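Local coordinates for transferrin (Manduca sexta, PDB 6WB6), which carries iron as an insect transferrin, binding a single ferric ion per molecule together with a carbonate anion, at residues 75-80 and 271-276; 80-85 and 232-237; 437-442 and 542-547. All coordinates share one frame; numbering follows the deposited sequence.

Contact 1 of 3, residues 75-80 and 271-276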
loop_
_atom_site.group_PDB
_atom_site.type_symbol
_atom_site.label_atom_id
_atom_site.label_comp_id
_atom_site.label_asym_id
_atom_site.label_seq_id
_atom_site.Cartn_x
_atom_site.Cartn_y
_atom_site.Cartn_z
ATOM N N PHE A 75 -6.568 -4.557 27.798
ATOM C CA PHE A 75 -6.120 -4.679 29.179
ATOM C C PHE A 75 -4.721 -4.127 29.395
ATOM O O PHE A 75 -4.209 -4.207 30.512
ATOM C CB PHE A 75 -6.171 -6.152 29.631
ATOM C CG PHE A 75 -5.214 -7.041 28.895
ATOM C CD1 PHE A 75 -3.925 -7.221 29.351
ATOM C CD2 PHE A 75 -5.607 -7.692 27.732
ATOM C CE1 PHE A 75 -3.051 -8.029 28.682
ATOM C CE2 PHE A 75 -4.723 -8.499 27.046
ATOM C CZ PHE A 75 -3.443 -8.669 27.532
ATOM N N GLN A 76 -4.083 -3.592 28.361
ATOM C CA GLN A 76 -2.717 -3.101 28.486
ATOM C C GLN A 76 -2.475 -1.945 27.530
ATOM O O GLN A 76 -2.799 -2.046 26.339
ATOM C CB GLN A 76 -1.714 -4.221 28.199
ATOM C CG GLN A 76 -0.340 -3.952 28.753
ATOM C CD GLN A 76 -0.194 -4.549 30.109
ATOM O OE1 GLN A 76 0.582 -5.484 30.306
ATOM N NE2 GLN A 76 -0.968 -4.042 31.060
ATOM N N GLU A 77 -1.888 -0.868 28.046
ATOM C CA GLU A 77 -1.481 0.275 27.235
ATOM C C GLU A 77 0.036 0.354 27.178
ATOM O O GLU A 77 0.719 0.206 28.199
ATOM C CB GLU A 77 -2.031 1.592 27.795
ATOM C CG GLU A 77 -3.501 1.802 27.560
ATOM C CD GLU A 77 -4.019 3.032 28.264
ATOM O OE1 GLU A 77 -5.154 2.992 28.756
ATOM O OE2 GLU A 77 -3.281 4.034 28.348
ATOM N N TYR A 78 0.552 0.573 25.983
ATOM C CA TYR A 78 1.953 0.917 25.770
ATOM C C TYR A 78 2.101 2.436 25.735
ATOM O O TYR A 78 1.509 3.108 24.879
ATOM C CB TYR A 78 2.452 0.314 24.460
ATOM C CG TYR A 78 2.537 -1.198 24.424
ATOM C CD1 TYR A 78 2.474 -1.952 25.596
ATOM C CD2 TYR A 78 2.682 -1.870 23.216
ATOM C CE1 TYR A 78 2.563 -3.331 25.563
ATOM C CE2 TYR A 78 2.779 -3.254 23.170
ATOM C CZ TYR A 78 2.710 -3.978 24.343
ATOM O OH TYR A 78 2.803 -5.353 24.319
ATOM N N ARG A 79 2.892 2.977 26.654
ATOM C CA ARG A 79 3.056 4.411 26.798
ATOM C C ARG A 79 4.536 4.763 26.656
ATOM O O ARG A 79 5.372 3.902 26.408
ATOM C CB ARG A 79 2.484 4.867 28.142
ATOM C CG ARG A 79 1.041 4.437 28.333
ATOM C CD ARG A 79 0.490 4.951 29.637
ATOM N NE ARG A 79 -0.960 4.843 29.709
ATOM C CZ ARG A 79 -1.659 5.175 30.788
ATOM N NH1 ARG A 79 -1.047 5.628 31.872
ATOM N NH2 ARG A 79 -2.958 5.071 30.789
ATOM N N THR A 80 4.856 6.046 26.800
ATOM C CA THR A 80 6.243 6.484 26.768
ATOM C C THR A 80 6.743 6.650 28.194
ATOM O O THR A 80 5.965 6.853 29.128
ATOM C CB THR A 80 6.402 7.812 26.036
ATOM O OG1 THR A 80 5.529 8.759 26.647
ATOM C CG2 THR A 80 6.103 7.671 24.535
ATOM N N ARG A 271 -4.916 10.800 19.878
ATOM C CA ARG A 271 -4.555 9.478 19.402
ATOM C C ARG A 271 -4.342 8.565 20.604
ATOM O O ARG A 271 -3.493 8.866 21.460
ATOM C CB ARG A 271 -3.316 9.535 18.550
ATOM C CG ARG A 271 -2.985 8.238 17.899
ATOM C CD ARG A 271 -1.810 8.456 17.032
ATOM N NE ARG A 271 -1.483 7.278 16.252
ATOM C CZ ARG A 271 -0.438 7.217 15.441
ATOM N NH1 ARG A 271 0.362 8.273 15.291
ATOM N NH2 ARG A 271 -0.195 6.108 14.787
ATOM N N PRO A 272 -5.107 7.488 20.742
ATOM C CA PRO A 272 -4.917 6.605 21.888
ATOM C C PRO A 272 -3.612 5.847 21.760
ATOM O O PRO A 272 -3.080 5.667 20.662
ATOM C CB PRO A 272 -6.115 5.649 21.812
ATOM C CG PRO A 272 -7.021 6.204 20.737
ATOM C CD PRO A 272 -6.115 6.932 19.813
ATOM N N TRP A 273 -3.090 5.437 22.911
ATOM C CA TRP A 273 -1.933 4.556 22.950
ATOM C C TRP A 273 -2.244 3.226 22.298
ATOM O O TRP A 273 -3.368 2.728 22.358
ATOM C CB TRP A 273 -1.528 4.257 24.380
ATOM C CG TRP A 273 -1.019 5.398 25.192
ATOM C CD1 TRP A 273 -1.621 5.944 26.270
ATOM C CD2 TRP A 273 0.221 6.090 25.020
ATOM N NE1 TRP A 273 -0.843 6.945 26.790
ATOM C CE2 TRP A 273 0.299 7.055 26.040
ATOM C CE3 TRP A 273 1.266 5.994 24.097
ATOM C CZ2 TRP A 273 1.387 7.924 26.171
ATOM C CZ3 TRP A 273 2.355 6.868 24.225
ATOM C CH2 TRP A 273 2.403 7.818 25.257
ATOM N N GLN A 274 -1.208 2.609 21.753
ATOM C CA GLN A 274 -1.286 1.210 21.401
ATOM C C GLN A 274 -1.238 0.370 22.668
ATOM O O GLN A 274 -0.955 0.866 23.769
ATOM C CB GLN A 274 -0.127 0.793 20.510
ATOM C CG GLN A 274 0.232 1.736 19.418
ATOM C CD GLN A 274 1.708 1.712 19.194
ATOM O OE1 GLN A 274 2.476 1.941 20.117
ATOM N NE2 GLN A 274 2.118 1.389 17.977
ATOM N N GLY A 275 -1.485 -0.928 22.503
ATOM C CA GLY A 275 -1.370 -1.838 23.627
ATOM C C GLY A 275 -1.690 -3.274 23.270
ATOM O O GLY A 275 -1.410 -3.720 22.156
ATOM N N LEU A 276 -2.262 -4.011 24.214
ATOM C CA LEU A 276 -2.594 -5.417 24.027
ATOM C C LEU A 276 -4.094 -5.589 24.173
ATOM O O LEU A 276 -4.716 -4.978 25.049
ATOM C CB LEU A 276 -1.897 -6.324 25.042
ATOM C CG LEU A 276 -0.387 -6.189 25.190
ATOM C CD1 LEU A 276 0.063 -6.904 26.476
ATOM C CD2 LEU A 276 0.274 -6.757 23.938
#
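With chi1 at -55° in R79 and -66° in W273, each CG stands beside its backbone N, bringing R79 CG over one face of the indole, 3.5 Å from the centroid of the W273 five-membered ring, a CH-pi contact. The setting is the antiparallel sheet of the iron-binding lobe, where strand 72-79 pairs with strand 275-279. NE and NH2 of R79 both grip E77 OE2, at 2.8 and 2.7 Å. That oxygen lies in the guanidinium plane but is met from above its own carboxylate plane. W273 NE1 is held by A86 O.

Backbone bonds fix the register: L276 N donates to Q76 O at 2.9 Å, and Y78 N to Q274 O at 2.7 Å. E77 and G275 form the non-hydrogen-bonded pair. A CB at G275 would run into Q76 O. The G275 CA sits over a face of the Y78 ring, 4.1 Å from the centroid. Toward the metal, R271 lines a carbonate pocket, and Q274 NE2 hydrogen-bonds OD1 of D57, predicted to bind iron; the ligands seen are Y90 and Y204. On the face of Q76 and L276, opposite that of E77, L276 CB rests 3.8 Å from F75 CZ.

Contact 2 of 3, residues 80-85 and 232-237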
loop_
_atom_site.group_PDB
_atom_site.type_symbol
_atom_site.label_atom_id
_atom_site.label_comp_id
_atom_site.label_asym_id
_atom_site.label_seq_id
_atom_site.Cartn_x
_atom_site.Cartn_y
_atom_site.Cartn_z
ATOM N N THR A 80 4.856 6.046 26.800
ATOM C CA THR A 80 6.243 6.484 26.768
ATOM C C THR A 80 6.743 6.650 28.194
ATOM O O THR A 80 5.965 6.853 29.128
ATOM C CB THR A 80 6.402 7.812 26.036
ATOM O OG1 THR A 80 5.529 8.759 26.647
ATOM C CG2 THR A 80 6.103 7.671 24.535
ATOM N N ASP A 81 8.065 6.579 28.347
ATOM C CA ASP A 81 8.672 6.913 29.630
ATOM C C ASP A 81 8.564 8.401 29.906
ATOM O O ASP A 81 8.507 8.808 31.069
ATOM C CB ASP A 81 10.120 6.431 29.644
ATOM C CG ASP A 81 10.219 4.919 29.848
ATOM O OD1 ASP A 81 9.589 4.395 30.793
ATOM O OD2 ASP A 81 10.906 4.245 29.064
ATOM N N GLU A 82 8.470 9.211 28.847
ATOM C CA GLU A 82 8.267 10.643 28.998
ATOM C C GLU A 82 6.879 10.945 29.537
ATOM O O GLU A 82 6.714 11.869 30.340
ATOM C CB GLU A 82 8.486 11.331 27.649
ATOM C CG GLU A 82 8.548 12.817 27.708
ATOM C CD GLU A 82 9.048 13.405 26.405
ATOM O OE1 GLU A 82 9.075 12.663 25.395
ATOM O OE2 GLU A 82 9.426 14.600 26.389
ATOM N N GLU A 83 5.871 10.178 29.120
ATOM C CA GLU A 83 4.486 10.397 29.544
ATOM C C GLU A 83 3.846 9.106 30.057
ATOM O O GLU A 83 2.808 8.657 29.557
ATOM C CB GLU A 83 3.677 10.979 28.386
ATOM C CG GLU A 83 4.100 12.380 27.971
ATOM C CD GLU A 83 3.274 12.913 26.824
ATOM O OE1 GLU A 83 3.624 12.627 25.665
ATOM O OE2 GLU A 83 2.255 13.579 27.086
ATOM N N PRO A 84 4.417 8.503 31.095
ATOM C CA PRO A 84 3.904 7.200 31.562
ATOM C C PRO A 84 2.487 7.269 32.101
ATOM O O PRO A 84 1.785 6.247 32.110
ATOM C CB PRO A 84 4.899 6.803 32.660
ATOM C CG PRO A 84 5.436 8.125 33.168
ATOM C CD PRO A 84 5.446 9.064 31.984
ATOM N N ASP A 85 2.040 8.440 32.526
ATOM C CA ASP A 85 0.730 8.606 33.142
ATOM C C ASP A 85 -0.293 9.298 32.245
ATOM O O ASP A 85 -1.435 9.491 32.661
ATOM C CB ASP A 85 0.905 9.375 34.455
ATOM C CG ASP A 85 1.675 8.564 35.487
ATOM O OD1 ASP A 85 1.264 7.412 35.721
ATOM O OD2 ASP A 85 2.694 9.053 36.035
ATOM N N LEU A 232 8.535 24.556 27.552
ATOM C CA LEU A 232 7.780 24.173 28.729
ATOM C C LEU A 232 8.013 22.709 29.071
ATOM O O LEU A 232 8.348 21.905 28.195
ATOM C CB LEU A 232 6.303 24.425 28.509
ATOM C CG LEU A 232 5.972 25.913 28.429
ATOM C CD1 LEU A 232 4.542 26.090 27.962
ATOM C CD2 LEU A 232 6.153 26.558 29.774
ATOM N N PRO A 233 7.860 22.344 30.342
ATOM C CA PRO A 233 8.004 20.939 30.719
ATOM C C PRO A 233 6.809 20.133 30.266
ATOM O O PRO A 233 5.692 20.643 30.159
ATOM C CB PRO A 233 8.075 20.993 32.244
ATOM C CG PRO A 233 7.235 22.149 32.590
ATOM C CD PRO A 233 7.463 23.166 31.501
ATOM N N VAL A 234 7.056 18.857 29.999
ATOM C CA VAL A 234 5.988 17.924 29.659
ATOM C C VAL A 234 6.391 16.538 30.145
ATOM O O VAL A 234 7.499 16.068 29.866
ATOM C CB VAL A 234 5.674 17.953 28.141
ATOM C CG1 VAL A 234 6.931 17.904 27.302
ATOM C CG2 VAL A 234 4.735 16.818 27.755
ATOM N N GLY A 235 5.501 15.895 30.895
ATOM C CA GLY A 235 5.810 14.566 31.412
ATOM C C GLY A 235 7.078 14.610 32.252
ATOM O O GLY A 235 7.249 15.486 33.100
ATOM N N THR A 236 7.991 13.671 31.994
ATOM C CA THR A 236 9.283 13.626 32.666
ATOM C C THR A 236 10.265 14.647 32.114
ATOM O O THR A 236 11.374 14.782 32.648
ATOM C CB THR A 236 9.921 12.240 32.524
ATOM O OG1 THR A 236 10.175 11.982 31.135
ATOM C CG2 THR A 236 9.037 11.154 33.124
ATOM N N THR A 237 9.909 15.327 31.069
ATOM C CA THR A 237 10.846 16.253 30.458
ATOM C C THR A 237 10.729 17.604 31.137
ATOM O O THR A 237 9.613 18.127 31.269
ATOM C CB THR A 237 10.586 16.417 28.976
ATOM O OG1 THR A 237 10.591 15.129 28.349
ATOM C CG2 THR A 237 11.664 17.314 28.355
#
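E82 and T236 make the central backbone link between two surface loops, one leading from strand 72-79 to strand 90-97, the other following helix 223-229. T236 N donates to E82 O at 2.8 Å; the N-H lies in the carbonyl plane, on a lone pair, and the angle at hydrogen is 156°. G235 CA adds a CA-H...O contact to the same oxygen at 3.0 Å, a weak addition to the N-H bond, which is the main hold on the carbonyl.

Local hydrogen bonds shape both partners. V234 to T237 is a type II' beta turn, with T237 N bonded to V234 O at 2.8 Å. G235 has the positive phi that favours glycine, and a CB there would collide with E82 O. In the other loop, T80 OG1 accepts from E83 N at 2.9 Å, an ST motif at the bend that carries E82.

The side-chain polar link is E82 with T237. CG of E82 lies anti to its backbone N (chi1 -170°) and the chain stays extended, carrying OE2 to T237 OG1, which donates to it; the modelled 2.3 Å is very short, and the exact length is doubtful.

T236 CG2 makes a close methyl-to-carbonyl contact with D81 O at 3.2 Å. Nonpolar packing comes from I224 of helix 223-229, which touches V234 and the chains of E82 and E83.

E82 OE2 also forms a salt bridge with K228, which would probably favour the ionised glutamate, the T237 hydroxyl being a possible second donor; the bridge ties loop 80-85 to helix 223-229, on which V234 of the other loop also packs.

Contact 3 of 3, residues 437-442 and 542-547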
loop_
_atom_site.group_PDB
_atom_site.type_symbol
_atom_site.label_atom_id
_atom_site.label_comp_id
_atom_site.label_asym_id
_atom_site.label_seq_id
_atom_site.Cartn_x
_atom_site.Cartn_y
_atom_site.Cartn_z
ATOM N N TYR A 437 9.159 -8.438 -18.258
ATOM C CA TYR A 437 9.396 -8.118 -19.656
ATOM C C TYR A 437 9.703 -9.378 -20.447
ATOM O O TYR A 437 10.422 -10.271 -19.980
ATOM C CB TYR A 437 10.554 -7.141 -19.815
ATOM C CG TYR A 437 10.192 -5.740 -19.405
ATOM C CD1 TYR A 437 9.873 -5.446 -18.089
ATOM C CD2 TYR A 437 10.150 -4.721 -20.328
ATOM C CE1 TYR A 437 9.534 -4.165 -17.717
ATOM C CE2 TYR A 437 9.817 -3.443 -19.966
ATOM C CZ TYR A 437 9.511 -3.169 -18.663
ATOM O OH TYR A 437 9.185 -1.893 -18.286
ATOM N N ALA A 438 9.161 -9.434 -21.651
ATOM C CA ALA A 438 9.637 -10.402 -22.623
ATOM C C ALA A 438 10.979 -9.932 -23.162
ATOM O O ALA A 438 11.106 -8.800 -23.648
ATOM C CB ALA A 438 8.630 -10.571 -23.758
ATOM N N VAL A 439 11.995 -10.778 -23.064
ATOM C CA VAL A 439 13.329 -10.381 -23.484
ATOM C C VAL A 439 13.860 -11.403 -24.468
ATOM O O VAL A 439 13.228 -12.424 -24.749
ATOM C CB VAL A 439 14.307 -10.204 -22.310
ATOM C CG1 VAL A 439 13.680 -9.317 -21.259
ATOM C CG2 VAL A 439 14.725 -11.543 -21.716
ATOM N N ALA A 440 15.012 -11.058 -25.041
ATOM C CA ALA A 440 15.716 -11.857 -26.036
ATOM C C ALA A 440 17.112 -12.114 -25.498
ATOM O O ALA A 440 17.935 -11.191 -25.446
ATOM C CB ALA A 440 15.789 -11.141 -27.378
ATOM N N VAL A 441 17.371 -13.362 -25.105
ATOM C CA VAL A 441 18.627 -13.745 -24.474
ATOM C C VAL A 441 19.557 -14.286 -25.551
ATOM O O VAL A 441 19.146 -15.131 -26.367
ATOM C CB VAL A 441 18.385 -14.792 -23.372
ATOM C CG1 VAL A 441 19.668 -15.133 -22.650
ATOM C CG2 VAL A 441 17.319 -14.303 -22.390
ATOM N N VAL A 442 20.793 -13.777 -25.575
ATOM C CA VAL A 442 21.838 -14.214 -26.497
ATOM C C VAL A 442 23.094 -14.548 -25.693
ATOM O O VAL A 442 23.277 -14.076 -24.575
ATOM C CB VAL A 442 22.161 -13.154 -27.574
ATOM C CG1 VAL A 442 21.040 -13.101 -28.617
ATOM C CG2 VAL A 442 22.395 -11.747 -26.951
ATOM N N ALA A 542 17.092 -16.710 -27.306
ATOM C CA ALA A 542 16.006 -17.296 -26.524
ATOM C C ALA A 542 15.007 -16.213 -26.146
ATOM O O ALA A 542 15.353 -15.290 -25.409
ATOM C CB ALA A 542 16.531 -17.988 -25.266
ATOM N N PHE A 543 13.770 -16.332 -26.642
ATOM C CA PHE A 543 12.672 -15.441 -26.247
ATOM C C PHE A 543 12.014 -16.038 -25.009
ATOM O O PHE A 543 11.216 -16.983 -25.091
ATOM C CB PHE A 543 11.659 -15.250 -27.367
ATOM C CG PHE A 543 12.268 -14.764 -28.637
ATOM C CD1 PHE A 543 12.413 -13.403 -28.875
ATOM C CD2 PHE A 543 12.729 -15.664 -29.588
ATOM C CE1 PHE A 543 13.002 -12.951 -30.043
ATOM C CE2 PHE A 543 13.328 -15.215 -30.755
ATOM C CZ PHE A 543 13.458 -13.861 -30.982
ATOM N N VAL A 544 12.349 -15.469 -23.863
ATOM C CA VAL A 544 11.886 -15.936 -22.571
ATOM C C VAL A 544 11.350 -14.724 -21.831
ATOM O O VAL A 544 11.412 -13.605 -22.325
ATOM C CB VAL A 544 13.014 -16.630 -21.797
ATOM C CG1 VAL A 544 13.421 -17.905 -22.542
ATOM C CG2 VAL A 544 14.219 -15.690 -21.643
ATOM N N SER A 545 10.781 -14.959 -20.662
ATOM C CA SER A 545 10.390 -13.868 -19.797
ATOM C C SER A 545 11.585 -13.443 -18.973
ATOM O O SER A 545 12.437 -14.260 -18.635
ATOM C CB SER A 545 9.270 -14.268 -18.840
ATOM O OG SER A 545 9.219 -13.322 -17.764
ATOM N N SER A 546 11.600 -12.167 -18.590
ATOM C CA SER A 546 12.609 -11.705 -17.639
ATOM C C SER A 546 12.526 -12.468 -16.319
ATOM O O SER A 546 13.546 -12.666 -15.648
ATOM C CB SER A 546 12.449 -10.209 -17.402
ATOM O OG SER A 546 11.186 -9.932 -16.862
ATOM N N ALA A 547 11.330 -12.934 -15.955
ATOM C CA ALA A 547 11.164 -13.715 -14.728
ATOM C C ALA A 547 11.973 -15.013 -14.730
ATOM O O ALA A 547 12.234 -15.567 -13.659
ATOM C CB ALA A 547 9.677 -14.020 -14.519
#
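Y437 to V441 run antiparallel to A542 to S546, the axes of the paired strands 4.7 Å apart at closest and their directions 137° apart, as neighbours in the mixed sheet of the second transferrin lobe. V439 with V544 and V441 with A542 are the hydrogen-bonded pairs: V441 N meets A542 O at 2.8 Å, nearly straight at hydrogen (176°), and V439 N meets V544 O at 3.0 Å.

V439, V441, A542 and V544 point to one face, where helix 530-535 packs on V441, A542 and V544. V441 chi1 of -176° puts CG1 anti to the backbone N and leaves CG2 beside that N, where it meets V544 CG2 only 3.5 Å away, tighter than ordinary methyl packing; the two side chains cross at about a right angle. On the other face A438, F543 and S545 pack on helix 467-479, and A440 CB touches F543 CE1 at 4.3 Å.

S546 prolongs the pairing. Its N donates to Y437 O at 2.6 Å, while OG, placed between its own N and carbonyl carbon, takes Y437 N at 2.9 Å. With an alanine here, Y437 N would probably lose this acceptor, leaving S546 N to Y437 O as the remaining hydrogen bond between the two residues. S546 opens a 3-10 segment, and S545 OG closes an ST turn by accepting A547 N at 2.8 Å.

How the contacts relate
From the N terminus, strand 72-79 opens contact 1, and the chain runs through T80, shared by both contacts, straight into the 80-85 loop of contact 2. Contact 2 closes first, when the chain returns at 232-237; contact 1 closes later at 271-276, so the smaller loop sits within the larger. The two touch where R79 NH1 lies 2.9 Å from P84 O, a probable hydrogen bond. Contact 1 pairs strands of the four-stranded sheet, while contact 2 ties the loop leaving strand 72-79 to that between helix 223-229 and strand 249-252. Contact 3 follows in series in the second lobe's sheet; its centre lies about 52 Å from that of contact 1.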